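Local coordinates for geranyltranstransferase (Campylobacter jejuni, PDB 3NPK), which probably catalyses the condensation of geranyl diphosphate with isopentenyl diphosphate to give farnesyl diphosphate and pyrophosphate in isoprenoid biosynthesis, at residues A44-S49 against Q276-Q281; A66-F71 against K136-N141; E70-Y75 against A176-A181. All coordinates share one frame; numbering follows the deposited sequence.

Contact 1 of 3, residues A44-S49 against Q276-Q281; sequences AQLLLS and QNLIIQ
L278 joins the C-terminal helix 269-282 to helix 42-54 in the mainly helical fold of the polyprenyl synthetases. Its side chain meets Q45, L46 and S49. The two helices run nearly antiparallel, with 167° between the axes of segments 44-49 and 276-281. Those axes approach to 10.7 Å, and L278 spans most of this gap. It buries far more surface here than any other residue of the two segments. Its CA-CB bond points toward helix 42-54, and its two methyl groups share the work. CD2 lies against the side of Q45, 3.7 Å from Q45 CB. CD1 reaches the backbone between Q45 and S49, 3.8 Å from Q45 C. The same CD1 meets L46 CD2 at 3.9 Å, where the two leucine side chains slide past each other in opposite directions. This is apolar packing, with no hydrogen bond from one segment to the other.

The amide of Q45 turns to an outside partner. The chain of Q45 is bent at its second torsion (chi2 -54°). Its CB stays against L278 CD2 while the amide leaves the contact, and Q45 NE2 bonds to L5 O. L46 also packs on I179 and L183 of helix 164-189, so it links L278 to the interior of the subunit.

S49 OG sits 3.7 Å from L278 CD1, with its hydroxyl turned back into its own helix. There Q45 O takes two bonds, from S49 N and from S49 OG, which reach it from opposite faces of the carbonyl plane. S49 OG donates to Q45 O over 2.7 Å, tilted 33° from that plane.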
# COMPACT_ATOMS: atom_id res chain seq x y z
N ALA A 44 -16.64 5.70 -1.15
CA ALA A 44 -16.52 6.90 -1.97
C ALA A 44 -17.69 7.86 -1.74
O ALA A 44 -17.50 9.07 -1.58
CB ALA A 44 -16.45 6.53 -3.46
N GLN A 45 -18.91 7.33 -1.72
CA GLN A 45 -20.09 8.17 -1.59
C GLN A 45 -20.22 8.84 -0.22
O GLN A 45 -20.69 9.99 -0.12
CB GLN A 45 -21.37 7.42 -1.96
CG GLN A 45 -21.40 7.01 -3.45
CD GLN A 45 -21.17 8.20 -4.36
OE1 GLN A 45 -21.61 9.30 -4.07
NE2 GLN A 45 -20.46 7.98 -5.46
N LEU A 46 -19.80 8.15 0.84
CA LEU A 46 -19.75 8.79 2.16
C LEU A 46 -18.82 10.00 2.14
O LEU A 46 -19.18 11.07 2.61
CB LEU A 46 -19.28 7.80 3.23
CG LEU A 46 -20.26 6.70 3.62
CD1 LEU A 46 -19.53 5.74 4.53
CD2 LEU A 46 -21.50 7.29 4.30
N LEU A 47 -17.63 9.82 1.56
CA LEU A 47 -16.66 10.91 1.52
C LEU A 47 -17.22 12.07 0.69
O LEU A 47 -17.16 13.24 1.12
CB LEU A 47 -15.34 10.42 0.92
CG LEU A 47 -14.24 11.49 0.80
CD1 LEU A 47 -12.86 10.88 0.95
CD2 LEU A 47 -14.31 12.28 -0.52
N LEU A 48 -17.74 11.77 -0.49
CA LEU A 48 -18.20 12.83 -1.39
C LEU A 48 -19.42 13.55 -0.82
O LEU A 48 -19.61 14.74 -1.07
CB LEU A 48 -18.51 12.26 -2.78
CG LEU A 48 -17.29 11.70 -3.52
CD1 LEU A 48 -17.75 10.89 -4.74
CD2 LEU A 48 -16.34 12.84 -3.91
N SER A 49 -20.23 12.84 -0.04
CA SER A 49 -21.42 13.46 0.57
C SER A 49 -20.97 14.50 1.59
O SER A 49 -21.52 15.62 1.64
CB SER A 49 -22.29 12.41 1.27
OG SER A 49 -22.89 11.50 0.34
N GLN A 276 -28.32 9.04 5.49
CA GLN A 276 -29.50 8.20 5.69
C GLN A 276 -29.79 7.40 4.41
O GLN A 276 -30.08 6.21 4.46
CB GLN A 276 -30.71 9.07 6.06
CG GLN A 276 -31.91 8.31 6.54
CD GLN A 276 -31.64 7.59 7.84
OE1 GLN A 276 -31.19 8.19 8.80
NE2 GLN A 276 -31.91 6.29 7.87
N ASN A 277 -29.71 8.07 3.26
CA ASN A 277 -29.95 7.39 1.99
C ASN A 277 -28.94 6.27 1.75
O ASN A 277 -29.30 5.20 1.27
CB ASN A 277 -29.90 8.40 0.83
CG ASN A 277 -31.07 9.39 0.84
OD1 ASN A 277 -31.94 9.33 1.70
ND2 ASN A 277 -31.08 10.29 -0.12
N LEU A 278 -27.67 6.52 2.06
CA LEU A 278 -26.64 5.50 1.83
C LEU A 278 -26.77 4.33 2.81
O LEU A 278 -26.49 3.19 2.45
CB LEU A 278 -25.22 6.10 1.87
CG LEU A 278 -24.91 7.14 0.79
CD1 LEU A 278 -23.69 7.94 1.15
CD2 LEU A 278 -24.69 6.47 -0.57
N ILE A 279 -27.21 4.63 4.03
CA ILE A 279 -27.50 3.64 5.07
C ILE A 279 -28.66 2.74 4.67
O ILE A 279 -28.54 1.51 4.68
CB ILE A 279 -27.89 4.32 6.41
CG1 ILE A 279 -26.67 4.96 7.09
CG2 ILE A 279 -28.57 3.33 7.35
CD1 ILE A 279 -27.01 5.86 8.27
N ILE A 280 -29.79 3.36 4.35
CA ILE A 280 -31.00 2.64 3.97
C ILE A 280 -30.68 1.75 2.78
O ILE A 280 -31.06 0.58 2.73
CB ILE A 280 -32.16 3.60 3.64
CG1 ILE A 280 -32.66 4.29 4.91
CG2 ILE A 280 -33.30 2.86 2.97
CD1 ILE A 280 -33.72 5.37 4.70
N GLN A 281 -29.94 2.32 1.83
CA GLN A 281 -29.43 1.54 0.70
C GLN A 281 -28.70 0.30 1.20
O GLN A 281 -28.88 -0.80 0.68
CB GLN A 281 -28.46 2.37 -0.13
CG GLN A 281 -29.09 3.44 -0.99
CD GLN A 281 -28.05 4.19 -1.80
OE1 GLN A 281 -27.09 3.60 -2.31
NE2 GLN A 281 -28.24 5.49 -1.94

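Contact 2 of 3, residues A66-F71 against K136-N141; sequences ALALEF and KTLAFN
No flat group lies between L138 and its two partners, A68 and L69. The flat groups of the two segments are turned to other neighbours. The F140 ring has N141 CG at its edge, in the ring plane, and packs on R177. The N141 amide folds back on its own helix, where ND2 donates to T137 O at 2.9 Å with an N-H...O angle of 149°. T137 O also accepts from N141 N, at 3.1 Å and from the opposite face of the carbonyl plane. N141 OD1 bonds to Y201 OH, which fixes the amide at its other end. F71 packs on E116 and V120 of helix 103-122.

The contact itself ties helix 128-142 to helix 59-80 inside the helical bundle of the polyprenyl synthetase fold. L138 reaches across with CG anti to its backbone N (chi1 -172°), and its branches divide between two residues. CD1 meets L69 CD2 at 3.7 Å, the two side chains crossing at a slant. CD2 faces A68 CB at 4.2 Å. L138 also packs on L121 of helix 103-122. Next to L138 on helix 128-142, A139 packs on L119 of the second subunit.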
# COMPACT_ATOMS: atom_id res chain seq x y z
N ALA A 66 -11.79 9.98 -3.08
CA ALA A 66 -12.76 8.89 -3.16
C ALA A 66 -12.18 7.72 -3.95
O ALA A 66 -12.39 6.55 -3.59
CB ALA A 66 -14.06 9.38 -3.81
N LEU A 67 -11.47 8.03 -5.03
CA LEU A 67 -10.85 6.99 -5.85
C LEU A 67 -9.84 6.17 -5.04
O LEU A 67 -9.83 4.93 -5.11
CB LEU A 67 -10.16 7.62 -7.06
CG LEU A 67 -9.74 6.63 -8.15
CD1 LEU A 67 -10.97 5.91 -8.68
CD2 LEU A 67 -9.04 7.39 -9.26
N ALA A 68 -9.01 6.85 -4.26
CA ALA A 68 -8.04 6.17 -3.41
C ALA A 68 -8.73 5.19 -2.45
O ALA A 68 -8.25 4.06 -2.25
CB ALA A 68 -7.22 7.19 -2.63
N LEU A 69 -9.84 5.62 -1.85
CA LEU A 69 -10.62 4.76 -0.96
C LEU A 69 -11.09 3.51 -1.67
O LEU A 69 -10.98 2.40 -1.12
CB LEU A 69 -11.84 5.50 -0.41
CG LEU A 69 -11.65 6.35 0.83
CD1 LEU A 69 -12.88 7.24 0.98
CD2 LEU A 69 -11.42 5.47 2.05
N GLU A 70 -11.61 3.67 -2.88
CA GLU A 70 -12.11 2.52 -3.62
C GLU A 70 -10.97 1.62 -4.14
O GLU A 70 -11.16 0.40 -4.27
CB GLU A 70 -13.07 2.96 -4.74
CG GLU A 70 -14.32 3.60 -4.16
CD GLU A 70 -15.24 2.63 -3.39
OE1 GLU A 70 -15.29 1.41 -3.70
OE2 GLU A 70 -15.94 3.10 -2.47
N PHE A 71 -9.79 2.20 -4.39
CA PHE A 71 -8.63 1.37 -4.74
C PHE A 71 -8.27 0.47 -3.55
O PHE A 71 -8.00 -0.72 -3.73
CB PHE A 71 -7.41 2.22 -5.12
CG PHE A 71 -7.44 2.80 -6.52
CD1 PHE A 71 -8.54 2.66 -7.36
CD2 PHE A 71 -6.35 3.50 -6.99
CE1 PHE A 71 -8.54 3.22 -8.64
CE2 PHE A 71 -6.33 4.06 -8.26
CZ PHE A 71 -7.43 3.92 -9.09
N LYS A 136 -2.39 10.02 6.23
CA LYS A 136 -2.34 9.47 7.58
C LYS A 136 -3.62 8.73 7.91
O LYS A 136 -3.58 7.63 8.47
CB LYS A 136 -2.12 10.57 8.63
CG LYS A 136 -0.76 11.21 8.59
CD LYS A 136 -0.66 12.38 9.58
CE LYS A 136 0.77 12.88 9.69
NZ LYS A 136 0.89 14.05 10.61
N THR A 137 -4.76 9.32 7.57
CA THR A 137 -6.04 8.69 7.89
C THR A 137 -6.22 7.38 7.12
O THR A 137 -6.64 6.35 7.67
CB THR A 137 -7.21 9.65 7.62
OG1 THR A 137 -7.03 10.80 8.46
CG2 THR A 137 -8.55 8.99 7.95
N LEU A 138 -5.92 7.42 5.83
CA LEU A 138 -6.11 6.21 5.02
C LEU A 138 -5.15 5.10 5.43
O LEU A 138 -5.57 3.95 5.58
CB LEU A 138 -5.94 6.51 3.54
CG LEU A 138 -6.31 5.36 2.60
CD1 LEU A 138 -7.78 4.96 2.76
CD2 LEU A 138 -6.04 5.80 1.15
N ALA A 139 -3.87 5.42 5.61
CA ALA A 139 -2.89 4.37 5.91
C ALA A 139 -3.10 3.78 7.31
O ALA A 139 -2.85 2.59 7.54
CB ALA A 139 -1.46 4.88 5.75
N PHE A 140 -3.55 4.60 8.25
CA PHE A 140 -3.86 4.09 9.58
C PHE A 140 -5.04 3.13 9.51
O PHE A 140 -4.95 1.98 9.96
CB PHE A 140 -4.18 5.25 10.55
CG PHE A 140 -4.48 4.80 11.95
CD1 PHE A 140 -5.78 4.50 12.34
CD2 PHE A 140 -3.46 4.69 12.87
CE1 PHE A 140 -6.06 4.10 13.65
CE2 PHE A 140 -3.73 4.29 14.19
CZ PHE A 140 -5.02 4.00 14.57
N ASN A 141 -6.14 3.58 8.92
CA ASN A 141 -7.36 2.78 8.94
C ASN A 141 -7.39 1.59 7.99
O ASN A 141 -8.10 0.61 8.25
CB ASN A 141 -8.58 3.69 8.74
CG ASN A 141 -8.82 4.57 9.95
OD1 ASN A 141 -9.26 4.10 10.99
ND2 ASN A 141 -8.48 5.85 9.83

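Contact 3 of 3, residues E70-Y75 against A176-A181; sequences EFIHTY and ARLIAA. With PPV (pyrophosphate), chain C.
L178, I72 and H73 bring helix 164-189 against helix 59-80 beside the pyrophosphate site of this polyprenyl synthetase fold. In this family the first aspartate-rich motif follows close after H73, where helix 59-80 ends. L178 buries the most surface of the three. Its CA-CB bond points toward helix 59-80, and CG stands anti to its backbone N (chi1 -169°). One branch then does the touching. L178 CD2 lies 4.0 Å from I72 CG2 and 4.5 Å from H73 CB, so a single methyl group serves two consecutive residues.

I72 meets it with its short branch. CG2 is anti to the backbone N and faces the leucine, whereas CG1 lies beside that N (chi1 -72°). The longer branch leads away from helix 164-189. I72 also packs on A117 and A142, which belong to two further helices of the bundle. No hydrogen bond joins the two segments.

Toward L178, H73 offers its CB. Its ring is carried on toward the bound pyrophosphate, which lies at the ring edge and near its plane. The two possible orientations of the imidazole are not settled, so which ring atom faces the ligand is doubtful. H73 belongs to the pyrophosphate pocket together with G39, K40, R43, R92 and Y282. Both H73 and L178 also pack on R43, whose NH1 bonds to the pyrophosphate. The leucine therefore stands in a second shell behind a ligand-binding arginine.

T74, the next residue along helix 59-80, faces a different side. T74 OG1 bonds to R92 NH1, and R92 NH2 bonds to the pyrophosphate.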
# COMPACT_ATOMS: atom_id res chain seq x y z
N GLU A 70 -11.61 3.67 -2.88
CA GLU A 70 -12.11 2.52 -3.62
C GLU A 70 -10.97 1.62 -4.14
O GLU A 70 -11.16 0.40 -4.27
CB GLU A 70 -13.07 2.96 -4.74
CG GLU A 70 -14.32 3.60 -4.16
CD GLU A 70 -15.24 2.63 -3.39
OE1 GLU A 70 -15.29 1.41 -3.70
OE2 GLU A 70 -15.94 3.10 -2.47
N PHE A 71 -9.79 2.20 -4.39
CA PHE A 71 -8.63 1.37 -4.74
C PHE A 71 -8.27 0.47 -3.55
O PHE A 71 -8.00 -0.72 -3.73
CB PHE A 71 -7.41 2.22 -5.12
CG PHE A 71 -7.44 2.80 -6.52
CD1 PHE A 71 -8.54 2.66 -7.36
CD2 PHE A 71 -6.35 3.50 -6.99
CE1 PHE A 71 -8.54 3.22 -8.64
CE2 PHE A 71 -6.33 4.06 -8.26
CZ PHE A 71 -7.43 3.92 -9.09
N ILE A 72 -8.23 1.04 -2.35
CA ILE A 72 -7.93 0.25 -1.16
C ILE A 72 -8.98 -0.81 -0.99
O ILE A 72 -8.66 -1.97 -0.74
CB ILE A 72 -7.92 1.13 0.11
CG1 ILE A 72 -6.68 2.02 0.12
CG2 ILE A 72 -8.05 0.26 1.40
CD1 ILE A 72 -5.38 1.25 0.25
N HIS A 73 -10.24 -0.42 -1.09
CA HIS A 73 -11.31 -1.37 -0.86
C HIS A 73 -11.23 -2.52 -1.88
O HIS A 73 -11.35 -3.70 -1.52
CB HIS A 73 -12.65 -0.66 -0.89
CG HIS A 73 -13.80 -1.57 -0.64
ND1 HIS A 73 -14.84 -1.73 -1.54
CD2 HIS A 73 -14.07 -2.39 0.40
CE1 HIS A 73 -15.70 -2.60 -1.05
NE2 HIS A 73 -15.25 -3.03 0.12
N THR A 74 -11.06 -2.18 -3.15
CA THR A 74 -10.97 -3.21 -4.18
C THR A 74 -9.76 -4.13 -3.98
O THR A 74 -9.88 -5.36 -4.13
CB THR A 74 -10.98 -2.59 -5.59
OG1 THR A 74 -12.27 -2.02 -5.82
CG2 THR A 74 -10.70 -3.63 -6.68
N TYR A 75 -8.60 -3.56 -3.63
CA TYR A 75 -7.43 -4.42 -3.39
C TYR A 75 -7.75 -5.42 -2.27
O TYR A 75 -7.43 -6.61 -2.36
CB TYR A 75 -6.14 -3.61 -3.10
CG TYR A 75 -5.54 -3.81 -1.71
CD1 TYR A 75 -4.92 -5.00 -1.36
CD2 TYR A 75 -5.59 -2.78 -0.77
CE1 TYR A 75 -4.39 -5.19 -0.10
CE2 TYR A 75 -5.04 -2.96 0.50
CZ TYR A 75 -4.45 -4.16 0.83
OH TYR A 75 -3.92 -4.37 2.08
N ALA A 176 -15.22 -1.48 10.00
CA ALA A 176 -15.75 -0.20 10.47
C ALA A 176 -14.73 0.93 10.34
O ALA A 176 -15.10 2.06 10.04
CB ALA A 176 -16.26 -0.29 11.90
N ARG A 177 -13.46 0.64 10.58
CA ARG A 177 -12.48 1.72 10.56
C ARG A 177 -12.34 2.37 9.19
O ARG A 177 -12.18 3.58 9.10
CB ARG A 177 -11.12 1.29 11.14
CG ARG A 177 -11.14 1.35 12.69
CD ARG A 177 -9.78 1.15 13.34
NE ARG A 177 -9.91 1.23 14.79
CZ ARG A 177 -8.89 1.29 15.64
NH1 ARG A 177 -7.64 1.26 15.20
NH2 ARG A 177 -9.13 1.39 16.94
N LEU A 178 -12.42 1.59 8.11
CA LEU A 178 -12.33 2.17 6.77
C LEU A 178 -13.57 3.00 6.41
O LEU A 178 -13.47 4.02 5.73
CB LEU A 178 -12.08 1.08 5.72
CG LEU A 178 -11.69 1.63 4.33
CD1 LEU A 178 -10.42 2.44 4.38
CD2 LEU A 178 -11.56 0.50 3.32
N ILE A 179 -14.75 2.58 6.89
CA ILE A 179 -15.98 3.36 6.73
C ILE A 179 -15.88 4.69 7.50
O ILE A 179 -16.17 5.77 6.96
CB ILE A 179 -17.22 2.54 7.17
CG1 ILE A 179 -17.46 1.41 6.15
CG2 ILE A 179 -18.45 3.42 7.29
CD1 ILE A 179 -18.37 0.32 6.63
N ALA A 180 -15.43 4.62 8.74
CA ALA A 180 -15.17 5.83 9.53
C ALA A 180 -14.13 6.73 8.84
O ALA A 180 -14.27 7.97 8.81
CB ALA A 180 -14.69 5.44 10.94
N ALA A 181 -13.10 6.12 8.28
CA ALA A 181 -12.07 6.89 7.58
C ALA A 181 -12.65 7.65 6.39
O ALA A 181 -12.26 8.77 6.12
CB ALA A 181 -10.93 5.98 7.13
O11 PPV C . -18.19 -5.37 0.69
P1 PPV C . -19.18 -4.31 -0.10
O21 PPV C . -20.76 -4.60 0.25
O31 PPV C . -18.87 -2.93 0.30
OPP PPV C . -18.96 -4.63 -1.69
P2 PPV C . -18.90 -3.60 -2.96
O12 PPV C . -18.76 -4.64 -4.23
O22 PPV C . -17.53 -2.72 -2.91
O32 PPV C . -20.11 -2.78 -3.08

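In the fold
Contacts 2 and 3 share helix 59-80, with E70 and F71 common to both, and their centres lie about 6 Å apart. Their second segments also touch: N141 ND2 is 3.6 Å from A181 CB. Contact 1 lies further out, about 16 Å from contact 2 and 14 Å from contact 3, centre to centre. It is joined to both by a probable hydrogen bond of 3.0 Å from A44 N to E70 OE2. L47 CD1 also packs on L69 CD1 at 3.6 Å. Contact 3 borders the pyrophosphate through H73. The side chains of L46 in contact 1 and L69 in contact 2 each stay about 10 Å from the ligand.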